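Local atomic coordinates of beta-agarase AgaA (PDB entry 3WZ1), a protein that cleaves the beta-1,4-galactosidic linkages of agarose from within the chain, through a family 16 glycoside hydrolase domain, releasing mainly neoagarotetraose. Residues Trp20-His23 / Pro24-Asp28; Ser39-Phe42 / Tyr43-Lys47; Arg209-Gly213 / Gln214-Asp218. All coordinates share one frame; numbering follows the deposited sequence.

In the fold
All three contacts are local, each made by neighbours along one unbroken piece of chain, and they follow in series, neither nesting nor crossing. Contact 1 comes first: strand 18-22, paired with strand 264-276, leads into a type I turn at 23-26, and the chain runs on to a sodium ion at Asp28. Contact 2 is the short helix 40-45 passing into strand 46-48, which pairs with strand 87-94. These two touch, because Arg45 and Trp46 probably hydrogen-bond to Pro24 and Asp27. Contact 3, where strand 206-212 runs into helix 214-217, lies across the chain's centre from contact 2, about 35 Å between centres. All belong to the beta-jelly-roll catalytic domain.

Contact 1. Residues Trp20-His23 / Pro24-Asp28; sequences WELH and PLSDD. With NA (sodium ion), chain B.
The His23 imidazole stands over the start of the turn, with one face under Pro24 CD and an edge turned to the backbone of Leu25. Pro24 CD lies 3.7 Å from the centroid of the His23 ring, a CH-pi contact displaced toward the rim. In the ring plane, His23 ND1 accepts a nearly straight hydrogen bond from Leu25 N (3.0 Å, 170° at the hydrogen). The imidazole, CG anti to the backbone N (chi1 -177°), is carried to the side where that N-H points, and the bond and the proline together fix the ring's rotation. On this evidence ND1 is the unprotonated nitrogen.

The backbone carbonyl of His23 is gripped twice by Ser26. Ser26 N donates to His23 O at 3.0 Å, closing a type I beta turn, while Ser26 OG donates to the same oxygen at 2.8 Å and lies in the carbonyl plane. Leu22 CD1 packs against this hydroxyl, 3.3 Å from Ser26 OG.

The turn follows strand 18-22, and His23 and Asp27 keep backbone bonds to Phe271 and Val269 of strand 264-276; Phe271 N also bonds Ser26 OG. Leu25 and Asp27 touch Arg45 of helix 40-45, and Asp28 O joins Asp4, Gly72 and Asp267 round the sodium ion.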
ATOM      1  N   TRP A  20     -14.454 -17.316   0.807  1.00 11.79           N
ATOM      2  CA  TRP A  20     -13.225 -16.630   1.187  1.00 11.81           C
ATOM      3  C   TRP A  20     -12.723 -17.148   2.514  1.00 12.40           C
ATOM      4  O   TRP A  20     -13.434 -17.061   3.526  1.00 14.27           O
ATOM      5  CB  TRP A  20     -13.448 -15.134   1.296  1.00 11.20           C
ATOM      6  CG  TRP A  20     -13.762 -14.477  -0.014  1.00 10.93           C
ATOM      7  CD1 TRP A  20     -14.957 -13.940  -0.401  1.00 10.49           C
ATOM      8  CD2 TRP A  20     -12.873 -14.303  -1.123  1.00 10.26           C
ATOM      9  NE1 TRP A  20     -14.868 -13.434  -1.657  1.00 11.02           N
ATOM     10  CE2 TRP A  20     -13.601 -13.633  -2.133  1.00 10.41           C
ATOM     11  CE3 TRP A  20     -11.529 -14.622  -1.357  1.00 10.42           C
ATOM     12  CZ2 TRP A  20     -13.040 -13.298  -3.361  1.00 10.68           C
ATOM     13  CZ3 TRP A  20     -10.969 -14.271  -2.577  1.00 10.40           C
ATOM     14  CH2 TRP A  20     -11.725 -13.612  -3.560  1.00 10.43           C
ATOM     15  N   GLU A  21     -11.497 -17.634   2.520  1.00 11.58           N
ATOM     16  CA  GLU A  21     -10.843 -18.120   3.717  1.00 12.37           C
ATOM     17  C   GLU A  21      -9.767 -17.127   4.167  1.00 11.62           C
ATOM     18  O   GLU A  21      -8.895 -16.730   3.387  1.00 11.78           O
ATOM     19  CB  GLU A  21     -10.215 -19.476   3.438  1.00 14.68           C
ATOM     20  CG  GLU A  21      -9.544 -20.155   4.619  1.00 17.58           C
ATOM     21  CD  GLU A  21      -9.232 -21.607   4.294  1.00 19.68           C
ATOM     22  OE1 GLU A  21     -10.135 -22.448   4.388  1.00 23.81           O
ATOM     23  OE2 GLU A  21      -8.100 -21.894   3.893  1.00 24.87           O
ATOM     24  N   LEU A  22      -9.822 -16.750   5.437  1.00 11.37           N
ATOM     25  CA  LEU A  22      -8.868 -15.789   5.980  1.00 11.25           C
ATOM     26  C   LEU A  22      -7.464 -16.342   5.978  1.00 11.51           C
ATOM     27  O   LEU A  22      -7.211 -17.454   6.507  1.00 12.61           O
ATOM     28  CB  LEU A  22      -9.250 -15.393   7.406  1.00 11.32           C
ATOM     29  CG  LEU A  22      -8.467 -14.231   8.044  1.00 11.30           C
ATOM     30  CD1 LEU A  22      -8.913 -12.873   7.519  1.00 11.32           C
ATOM     31  CD2 LEU A  22      -8.644 -14.326   9.552  1.00 11.69           C
ATOM     32  N   HIS A  23      -6.539 -15.581   5.407  1.00 10.85           N
ATOM     33  CA  HIS A  23      -5.132 -15.928   5.378  1.00 11.00           C
ATOM     34  C   HIS A  23      -4.483 -15.415   6.667  1.00 11.32           C
ATOM     35  O   HIS A  23      -4.788 -14.305   7.130  1.00 11.23           O
ATOM     36  CB  HIS A  23      -4.506 -15.253   4.157  1.00 11.27           C
ATOM     37  CG  HIS A  23      -3.066 -15.579   3.944  1.00 11.65           C
ATOM     38  ND1 HIS A  23      -2.064 -15.097   4.753  1.00 11.92           N
ATOM     39  CD2 HIS A  23      -2.456 -16.328   3.001  1.00 12.17           C
ATOM     40  CE1 HIS A  23      -0.898 -15.541   4.326  1.00 12.25           C
ATOM     41  NE2 HIS A  23      -1.105 -16.283   3.253  1.00 12.61           N
ATOM     42  N   PRO A  24      -3.584 -16.203   7.262  1.00 11.79           N
ATOM     43  CA  PRO A  24      -3.058 -15.820   8.579  1.00 11.74           C
ATOM     44  C   PRO A  24      -2.189 -14.555   8.654  1.00 10.90           C
ATOM     45  O   PRO A  24      -1.926 -14.078   9.755  1.00 11.78           O
ATOM     46  CB  PRO A  24      -2.246 -17.050   9.003  1.00 12.60           C
ATOM     47  CG  PRO A  24      -1.935 -17.763   7.738  1.00 13.36           C
ATOM     48  CD  PRO A  24      -3.112 -17.531   6.839  1.00 12.41           C
ATOM     49  N   LEU A  25      -1.770 -13.984   7.532  1.00  9.84           N
ATOM     50  CA  LEU A  25      -1.068 -12.705   7.557  1.00  9.65           C
ATOM     51  C   LEU A  25      -1.982 -11.561   8.015  1.00  9.65           C
ATOM     52  O   LEU A  25      -1.518 -10.506   8.447  1.00  9.47           O
ATOM     53  CB  LEU A  25      -0.465 -12.382   6.180  1.00  9.89           C
ATOM     54  CG  LEU A  25       0.310 -11.078   6.058  1.00  9.95           C
ATOM     55  CD1 LEU A  25       1.496 -11.002   7.010  1.00 10.26           C
ATOM     56  CD2 LEU A  25       0.767 -10.872   4.619  1.00 10.50           C
ATOM     57  N   SER A  26      -3.291 -11.774   7.916  1.00  9.11           N
ATOM     58  CA  SER A  26      -4.260 -10.740   8.290  1.00  9.17           C
ATOM     59  C   SER A  26      -4.020 -10.294   9.733  1.00  9.11           C
ATOM     60  O   SER A  26      -3.800 -11.132  10.617  1.00  9.99           O
ATOM     61  CB  SER A  26      -5.685 -11.246   8.127  1.00  9.31           C
ATOM     62  OG  SER A  26      -5.879 -11.779   6.814  1.00  9.25           O
ATOM     63  N   ASP A  27      -4.039  -8.984   9.945  1.00  9.31           N
ATOM     64  CA  ASP A  27      -3.635  -8.367  11.216  1.00  9.42           C
ATOM     65  C   ASP A  27      -4.505  -7.128  11.432  1.00  9.52           C
ATOM     66  O   ASP A  27      -4.516  -6.251  10.590  1.00  9.57           O
ATOM     67  CB  ASP A  27      -2.126  -8.030  11.209  1.00  9.65           C
ATOM     68  CG  ASP A  27      -1.550  -7.784  12.602  1.00  9.84           C
ATOM     69  OD1 ASP A  27      -2.336  -7.613  13.556  1.00  9.83           O
ATOM     70  OD2 ASP A  27      -0.295  -7.743  12.734  1.00  9.91           O
ATOM     71  N   ASP A  28      -5.219  -7.075  12.558  1.00  9.80           N
ATOM     72  CA  ASP A  28      -5.963  -5.878  12.936  1.00 10.05           C
ATOM     73  C   ASP A  28      -5.283  -5.037  14.023  1.00 10.29           C
ATOM     74  O   ASP A  28      -5.866  -4.093  14.539  1.00 10.10           O
ATOM     75  CB  ASP A  28      -7.435  -6.196  13.272  1.00 10.89           C
ATOM     76  CG  ASP A  28      -7.595  -7.086  14.477  1.00 11.91           C
ATOM     77  OD1 ASP A  28      -6.574  -7.563  15.044  1.00 13.27           O
ATOM     78  OD2 ASP A  28      -8.767  -7.327  14.866  1.00 11.63           O
TER
HETATM   79 NA    NA B 401      -7.237  -2.257  14.167  1.00 10.80          NA

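Contact 2. Residues Ser39-Phe42 / Tyr43-Lys47; sequences STRF and YERWK
A weakly bonded helix, about 40-45, runs from the Ser39 cap into strand 46-48: Tyr43 N bonds Ser39 O, and Phe42 O accepts from both Arg45 N (3.2 Å) and Trp46 N (3.0 Å). At the start, Ser39 OG caps the helix by accepting from Phe42 N at 3.1 Å.

Phe42 is the centre of the side-chain packing. Its ring edge points at the face of Tyr43 in a T-shaped pair, centroids 5.2 Å apart and planes at 80°. Over one Phe42 face lies Trp46 CB, 3.8 Å from the ring centroid, a CH-pi contact. A chi1 of 176°, which sets CG opposite the backbone N, swings Phe42 along the helix toward Trp46. The polar ends of the other two rings find partners beyond the segments, Tyr43 OH at Glu48 and Trp46 NE1 at Asp27.

Elsewhere on the helix, a water donates to Arg41 O and accepts from Arg45 NH1 (2.9 Å), while Arg45 NE bonds Pro24 O.

This is a short N-capped helix with an aromatic cluster: Phe42 and Trp46 are buried, meeting Ile92 of strand 87-94 at the margin of the jelly roll, and Tyr43 lies toward the outside.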
ATOM      1  N   SER A  39       7.175  -6.026  19.230  1.00 11.62           N
ATOM      2  CA  SER A  39       6.588  -7.019  20.128  1.00 11.97           C
ATOM      3  C   SER A  39       6.655  -8.401  19.511  1.00 11.75           C
ATOM      4  O   SER A  39       6.870  -8.558  18.308  1.00 11.25           O
ATOM      5  CB  SER A  39       5.150  -6.660  20.455  1.00 12.47           C
ATOM      6  OG  SER A  39       4.289  -7.042  19.395  1.00 12.14           O
ATOM      7  N   THR A  40       6.465  -9.424  20.346  1.00 12.08           N
ATOM      8  CA  THR A  40       6.472 -10.787  19.844  1.00 13.03           C
ATOM      9  C   THR A  40       5.394 -10.956  18.759  1.00 13.27           C
ATOM     10  O   THR A  40       5.651 -11.532  17.705  1.00 12.46           O
ATOM     11  CB  THR A  40       6.255 -11.787  20.986  1.00 14.47           C
ATOM     12  OG1 THR A  40       7.247 -11.546  21.995  1.00 15.15           O
ATOM     13  CG2 THR A  40       6.379 -13.191  20.486  1.00 14.98           C
ATOM     14  N   ARG A  41       4.203 -10.427  19.013  1.00 13.98           N
ATOM     15  CA  ARG A  41       3.104 -10.568  18.049  1.00 15.21           C
ATOM     16  C   ARG A  41       3.440  -9.862  16.734  1.00 13.58           C
ATOM     17  O   ARG A  41       3.145 -10.380  15.658  1.00 13.13           O
ATOM     18  CB  ARG A  41       1.804 -10.013  18.626  1.00 17.90           C
ATOM     19  CG  ARG A  41       0.633 -10.060  17.648  1.00 21.91           C
ATOM     20  CD  ARG A  41      -0.395 -11.103  18.037  1.00 26.99           C
ATOM     21  NE  ARG A  41      -1.055 -10.681  19.272  1.00 30.92           N
ATOM     22  CZ  ARG A  41      -2.255 -10.105  19.357  1.00 33.96           C
ATOM     23  NH1 ARG A  41      -2.996  -9.878  18.270  1.00 35.04           N
ATOM     24  NH2 ARG A  41      -2.727  -9.768  20.557  1.00 35.22           N
ATOM     25  N   PHE A  42       4.041  -8.689  16.815  1.00 11.93           N
ATOM     26  CA  PHE A  42       4.442  -7.988  15.591  1.00 11.13           C
ATOM     27  C   PHE A  42       5.307  -8.885  14.713  1.00 11.40           C
ATOM     28  O   PHE A  42       5.071  -9.043  13.513  1.00 10.79           O
ATOM     29  CB  PHE A  42       5.190  -6.698  15.927  1.00 10.99           C
ATOM     30  CG  PHE A  42       5.721  -5.977  14.723  1.00 10.90           C
ATOM     31  CD1 PHE A  42       4.906  -5.086  14.033  1.00 10.83           C
ATOM     32  CD2 PHE A  42       7.028  -6.165  14.283  1.00 10.70           C
ATOM     33  CE1 PHE A  42       5.391  -4.413  12.917  1.00 10.87           C
ATOM     34  CE2 PHE A  42       7.520  -5.495  13.171  1.00 10.57           C
ATOM     35  CZ  PHE A  42       6.697  -4.616  12.495  1.00 10.60           C
ATOM     36  N   TYR A  43       6.320  -9.493  15.317  1.00 11.44           N
ATOM     37  CA  TYR A  43       7.282 -10.283  14.571  1.00 11.71           C
ATOM     38  C   TYR A  43       6.772 -11.651  14.102  1.00 12.04           C
ATOM     39  O   TYR A  43       7.429 -12.314  13.302  1.00 12.21           O
ATOM     40  CB  TYR A  43       8.595 -10.426  15.371  1.00 12.09           C
ATOM     41  CG  TYR A  43       9.390  -9.137  15.527  1.00 12.20           C
ATOM     42  CD1 TYR A  43       9.837  -8.423  14.417  1.00 12.41           C
ATOM     43  CD2 TYR A  43       9.762  -8.654  16.790  1.00 12.45           C
ATOM     44  CE1 TYR A  43      10.585  -7.261  14.547  1.00 12.87           C
ATOM     45  CE2 TYR A  43      10.518  -7.500  16.916  1.00 12.44           C
ATOM     46  CZ  TYR A  43      10.933  -6.814  15.792  1.00 13.34           C
ATOM     47  OH  TYR A  43      11.683  -5.647  15.890  1.00 14.00           O
ATOM     48  N   GLU A  44       5.585 -12.060  14.553  1.00 12.87           N
ATOM     49  CA  GLU A  44       4.985 -13.268  14.018  1.00 14.31           C
ATOM     50  C   GLU A  44       4.666 -13.111  12.527  1.00 13.33           C
ATOM     51  O   GLU A  44       4.669 -14.097  11.773  1.00 13.39           O
ATOM     52  CB  GLU A  44       3.704 -13.642  14.758  1.00 17.09           C
ATOM     53  CG  GLU A  44       3.880 -14.216  16.157  1.00 21.18           C
ATOM     54  CD  GLU A  44       2.533 -14.330  16.876  1.00 24.87           C
ATOM     55  OE1 GLU A  44       1.489 -14.489  16.193  1.00 30.44           O
ATOM     56  OE2 GLU A  44       2.492 -14.217  18.116  1.00 31.31           O
ATOM     57  N   ARG A  45       4.371 -11.883  12.111  1.00 11.80           N
ATOM     58  CA  ARG A  45       3.984 -11.617  10.724  1.00 11.55           C
ATOM     59  C   ARG A  45       4.929 -10.713   9.955  1.00 10.66           C
ATOM     60  O   ARG A  45       5.043 -10.842   8.730  1.00 10.58           O
ATOM     61  CB  ARG A  45       2.597 -10.961  10.689  1.00 12.00           C
ATOM     62  CG  ARG A  45       1.472 -11.891  11.102  1.00 12.92           C
ATOM     63  CD  ARG A  45       0.163 -11.142  11.234  1.00 13.48           C
ATOM     64  NE  ARG A  45      -0.902 -12.107  11.484  1.00 14.35           N
ATOM     65  CZ  ARG A  45      -1.146 -12.683  12.655  1.00 16.31           C
ATOM     66  NH1 ARG A  45      -0.448 -12.377  13.749  1.00 17.10           N
ATOM     67  NH2 ARG A  45      -2.100 -13.595  12.727  1.00 18.51           N
ATOM     68  N   TRP A  46       5.537  -9.760  10.665  1.00 10.23           N
ATOM     69  CA  TRP A  46       6.159  -8.584  10.041  1.00  9.96           C
ATOM     70  C   TRP A  46       7.624  -8.445  10.338  1.00 10.22           C
ATOM     71  O   TRP A  46       8.113  -8.902  11.377  1.00 10.67           O
ATOM     72  CB  TRP A  46       5.478  -7.279  10.500  1.00  9.43           C
ATOM     73  CG  TRP A  46       3.975  -7.318  10.311  1.00  9.38           C
ATOM     74  CD1 TRP A  46       3.037  -7.481  11.283  1.00  9.56           C
ATOM     75  CD2 TRP A  46       3.266  -7.251   9.065  1.00  9.41           C
ATOM     76  NE1 TRP A  46       1.775  -7.504  10.717  1.00  9.44           N
ATOM     77  CE2 TRP A  46       1.894  -7.364   9.361  1.00  9.60           C
ATOM     78  CE3 TRP A  46       3.655  -7.074   7.732  1.00  9.82           C
ATOM     79  CZ2 TRP A  46       0.913  -7.338   8.366  1.00 10.02           C
ATOM     80  CZ3 TRP A  46       2.681  -7.040   6.751  1.00  9.78           C
ATOM     81  CH2 TRP A  46       1.336  -7.171   7.073  1.00  9.75           C
ATOM     82  N   LYS A  47       8.317  -7.791   9.426  1.00 10.27           N
ATOM     83  CA  LYS A  47       9.649  -7.264   9.700  1.00 10.67           C
ATOM     84  C   LYS A  47       9.624  -5.753   9.515  1.00 10.30           C
ATOM     85  O   LYS A  47       8.795  -5.221   8.750  1.00 10.49           O
ATOM     86  CB  LYS A  47      10.695  -7.908   8.772  1.00 11.91           C
ATOM     87  CG  LYS A  47      10.555  -7.513   7.294  1.00 13.28           C
ATOM     88  CD  LYS A  47      11.611  -8.082   6.350  1.00 15.24           C
ATOM     89  CE  LYS A  47      12.994  -7.449   6.523  1.00 15.73           C
ATOM     90  NZ  LYS A  47      13.246  -6.014   6.155  1.00 14.12           N
TER
HETATM   91  O   HOH W   1       0.997  -9.859  14.123  1.00 16.83           O

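Contact 3. Residues Arg209-Gly213 / Gln214-Asp218; sequences RTVSG and QDIID
Apolar packing joins the strand to the helix through Val211, whose CG1 is met by both isoleucines. Ile216 CG2 approaches Val211 CG1 at 3.7 Å, the two side chains crossing at about a right angle, while Ile217 CD1 touches the same methyl at 3.8 Å on a more slanting course. Ile216 stretches back along the strand because its CG1 lies anti to N (chi1 -170°), and its CD1 arrives at Arg209 NH2 (4.0 Å), the two side chains coming from opposite directions. Cutting Ile216 back to an alanine would probably open a gap beside Val211 CG1 and deprive the Arg209 guanidinium of its contact with CD1.

The arrangement is a strand passing directly into a single helical turn, with Gly213 at the N-cap position. Its backbone angles (phi 100°, psi 153°) would jam a side chain against the carbonyl of Ser212, which calls for glycine. Within the jelly roll, strand 206-212 pairs with strand 198-203.

Hydrogen bonds wind the turn from Gly213 O, which accepts twice: from Ile217 N at 2.9 Å and from Ile216 N at 3.2 Å. A water donates to Ser212 O and weakly accepts from Ile216 N. Further on, Ile216 O takes a bond from Tyr165 OH and Ile217 O one from His154 NE2.

Charge enters at Arg209, extended from CG to NE, whose NH1 forms a salt bridge with Asp169.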
ATOM      1  N   ARG A 209     -12.607  -0.304 -10.433  1.00 10.84           N
ATOM      2  CA  ARG A 209     -11.734  -0.416 -11.604  1.00 11.05           C
ATOM      3  C   ARG A 209     -11.317  -1.853 -11.795  1.00 11.80           C
ATOM      4  O   ARG A 209     -10.939  -2.537 -10.831  1.00 11.40           O
ATOM      5  CB  ARG A 209     -10.486   0.460 -11.423  1.00 11.09           C
ATOM      6  CG  ARG A 209      -9.434   0.353 -12.514  1.00 11.05           C
ATOM      7  CD  ARG A 209      -8.394   1.437 -12.294  1.00 10.85           C
ATOM      8  NE  ARG A 209      -7.225   1.368 -13.155  1.00 10.77           N
ATOM      9  CZ  ARG A 209      -7.106   1.918 -14.366  1.00 10.71           C
ATOM     10  NH1 ARG A 209      -8.130   2.552 -14.942  1.00 11.15           N
ATOM     11  NH2 ARG A 209      -5.953   1.837 -15.000  1.00 11.22           N
ATOM     12  N   THR A 210     -11.321  -2.295 -13.054  1.00 11.21           N
ATOM     13  CA  THR A 210     -10.834  -3.609 -13.421  1.00 11.55           C
ATOM     14  C   THR A 210      -9.700  -3.412 -14.404  1.00 11.76           C
ATOM     15  O   THR A 210      -9.840  -2.678 -15.388  1.00 12.54           O
ATOM     16  CB  THR A 210     -11.952  -4.472 -14.039  1.00 12.00           C
ATOM     17  OG1 THR A 210     -12.980  -4.670 -13.073  1.00 12.45           O
ATOM     18  CG2 THR A 210     -11.413  -5.813 -14.471  1.00 12.54           C
ATOM     19  N   VAL A 211      -8.572  -4.055 -14.138  1.00 10.79           N
ATOM     20  CA  VAL A 211      -7.404  -3.984 -14.987  1.00 10.95           C
ATOM     21  C   VAL A 211      -7.128  -5.403 -15.476  1.00 11.41           C
ATOM     22  O   VAL A 211      -6.660  -6.244 -14.713  1.00 10.45           O
ATOM     23  CB  VAL A 211      -6.210  -3.416 -14.196  1.00 11.02           C
ATOM     24  CG1 VAL A 211      -4.940  -3.428 -15.040  1.00 10.96           C
ATOM     25  CG2 VAL A 211      -6.541  -2.002 -13.722  1.00 11.09           C
ATOM     26  N   SER A 212      -7.424  -5.670 -16.751  1.00 11.56           N
ATOM     27  CA  SER A 212      -7.497  -7.041 -17.235  1.00 12.49           C
ATOM     28  C   SER A 212      -6.933  -7.145 -18.656  1.00 13.25           C
ATOM     29  O   SER A 212      -7.304  -6.354 -19.514  1.00 13.91           O
ATOM     30  CB  SER A 212      -8.940  -7.530 -17.208  1.00 13.33           C
ATOM     31  OG  SER A 212      -8.996  -8.947 -17.374  1.00 13.98           O
ATOM     32  N   GLY A 213      -6.063  -8.127 -18.877  1.00 13.48           N
ATOM     33  CA  GLY A 213      -5.494  -8.401 -20.203  1.00 14.28           C
ATOM     34  C   GLY A 213      -4.095  -7.847 -20.382  1.00 15.83           C
ATOM     35  O   GLY A 213      -3.722  -6.850 -19.759  1.00 15.56           O
ATOM     36  N   GLN A 214      -3.328  -8.497 -21.258  1.00 17.26           N
ATOM     37  CA  GLN A 214      -1.928  -8.144 -21.500  1.00 18.74           C
ATOM     38  C   GLN A 214      -1.732  -6.700 -21.950  1.00 17.99           C
ATOM     39  O   GLN A 214      -0.722  -6.084 -21.605  1.00 16.38           O
ATOM     40  CB  GLN A 214      -1.319  -9.089 -22.534  1.00 21.72           C
ATOM     41  CG  GLN A 214       0.192  -8.988 -22.665  1.00 25.44           C
ATOM     42  CD  GLN A 214       0.765 -10.143 -23.468  1.00 27.91           C
ATOM     43  OE1 GLN A 214       0.043 -10.785 -24.235  1.00 33.69           O
ATOM     44  NE2 GLN A 214       2.058 -10.423 -23.287  1.00 29.69           N
ATOM     45  N   ASP A 215      -2.684  -6.163 -22.714  1.00 18.78           N
ATOM     46  CA  ASP A 215      -2.527  -4.822 -23.278  1.00 19.83           C
ATOM     47  C   ASP A 215      -2.449  -3.744 -22.207  1.00 18.36           C
ATOM     48  O   ASP A 215      -1.866  -2.690 -22.440  1.00 17.85           O
ATOM     49  CB  ASP A 215      -3.658  -4.488 -24.252  1.00 22.44           C
ATOM     50  CG  ASP A 215      -3.584  -5.285 -25.527  1.00 26.21           C
ATOM     51  OD1 ASP A 215      -2.560  -5.975 -25.752  1.00 29.00           O
ATOM     52  OD2 ASP A 215      -4.558  -5.211 -26.318  1.00 30.67           O
ATOM     53  N   ILE A 216      -3.052  -3.990 -21.041  1.00 15.94           N
ATOM     54  CA  ILE A 216      -2.959  -3.035 -19.929  1.00 15.13           C
ATOM     55  C   ILE A 216      -2.045  -3.533 -18.796  1.00 14.11           C
ATOM     56  O   ILE A 216      -1.417  -2.728 -18.104  1.00 14.06           O
ATOM     57  CB  ILE A 216      -4.352  -2.618 -19.398  1.00 15.72           C
ATOM     58  CG1 ILE A 216      -4.234  -1.436 -18.422  1.00 15.79           C
ATOM     59  CG2 ILE A 216      -5.080  -3.798 -18.759  1.00 16.01           C
ATOM     60  CD1 ILE A 216      -5.550  -0.798 -18.031  1.00 16.32           C
ATOM     61  N   ILE A 217      -1.946  -4.848 -18.619  1.00 13.16           N
ATOM     62  CA  ILE A 217      -1.087  -5.390 -17.559  1.00 12.74           C
ATOM     63  C   ILE A 217       0.391  -5.262 -17.923  1.00 13.07           C
ATOM     64  O   ILE A 217       1.200  -4.895 -17.102  1.00 12.22           O
ATOM     65  CB  ILE A 217      -1.454  -6.863 -17.240  1.00 13.22           C
ATOM     66  CG1 ILE A 217      -2.840  -6.940 -16.583  1.00 13.48           C
ATOM     67  CG2 ILE A 217      -0.389  -7.547 -16.376  1.00 13.37           C
ATOM     68  CD1 ILE A 217      -2.890  -6.630 -15.092  1.00 13.68           C
ATOM     69  N   ASP A 218       0.745  -5.595 -19.159  1.00 13.35           N
ATOM     70  CA  ASP A 218       2.157  -5.627 -19.564  1.00 13.86           C
ATOM     71  C   ASP A 218       2.299  -5.537 -21.081  1.00 14.53           C
ATOM     72  O   ASP A 218       2.800  -6.482 -21.717  1.00 14.61           O
ATOM     73  CB  ASP A 218       2.816  -6.909 -19.052  1.00 13.85           C
ATOM     74  CG  ASP A 218       4.292  -7.004 -19.394  1.00 13.83           C
ATOM     75  OD1 ASP A 218       4.967  -5.947 -19.515  1.00 13.52           O
ATOM     76  OD2 ASP A 218       4.786  -8.157 -19.506  1.00 13.46           O
TER
HETATM   77  O   HOH W   2      -5.877  -5.295 -21.790  1.00 27.80           O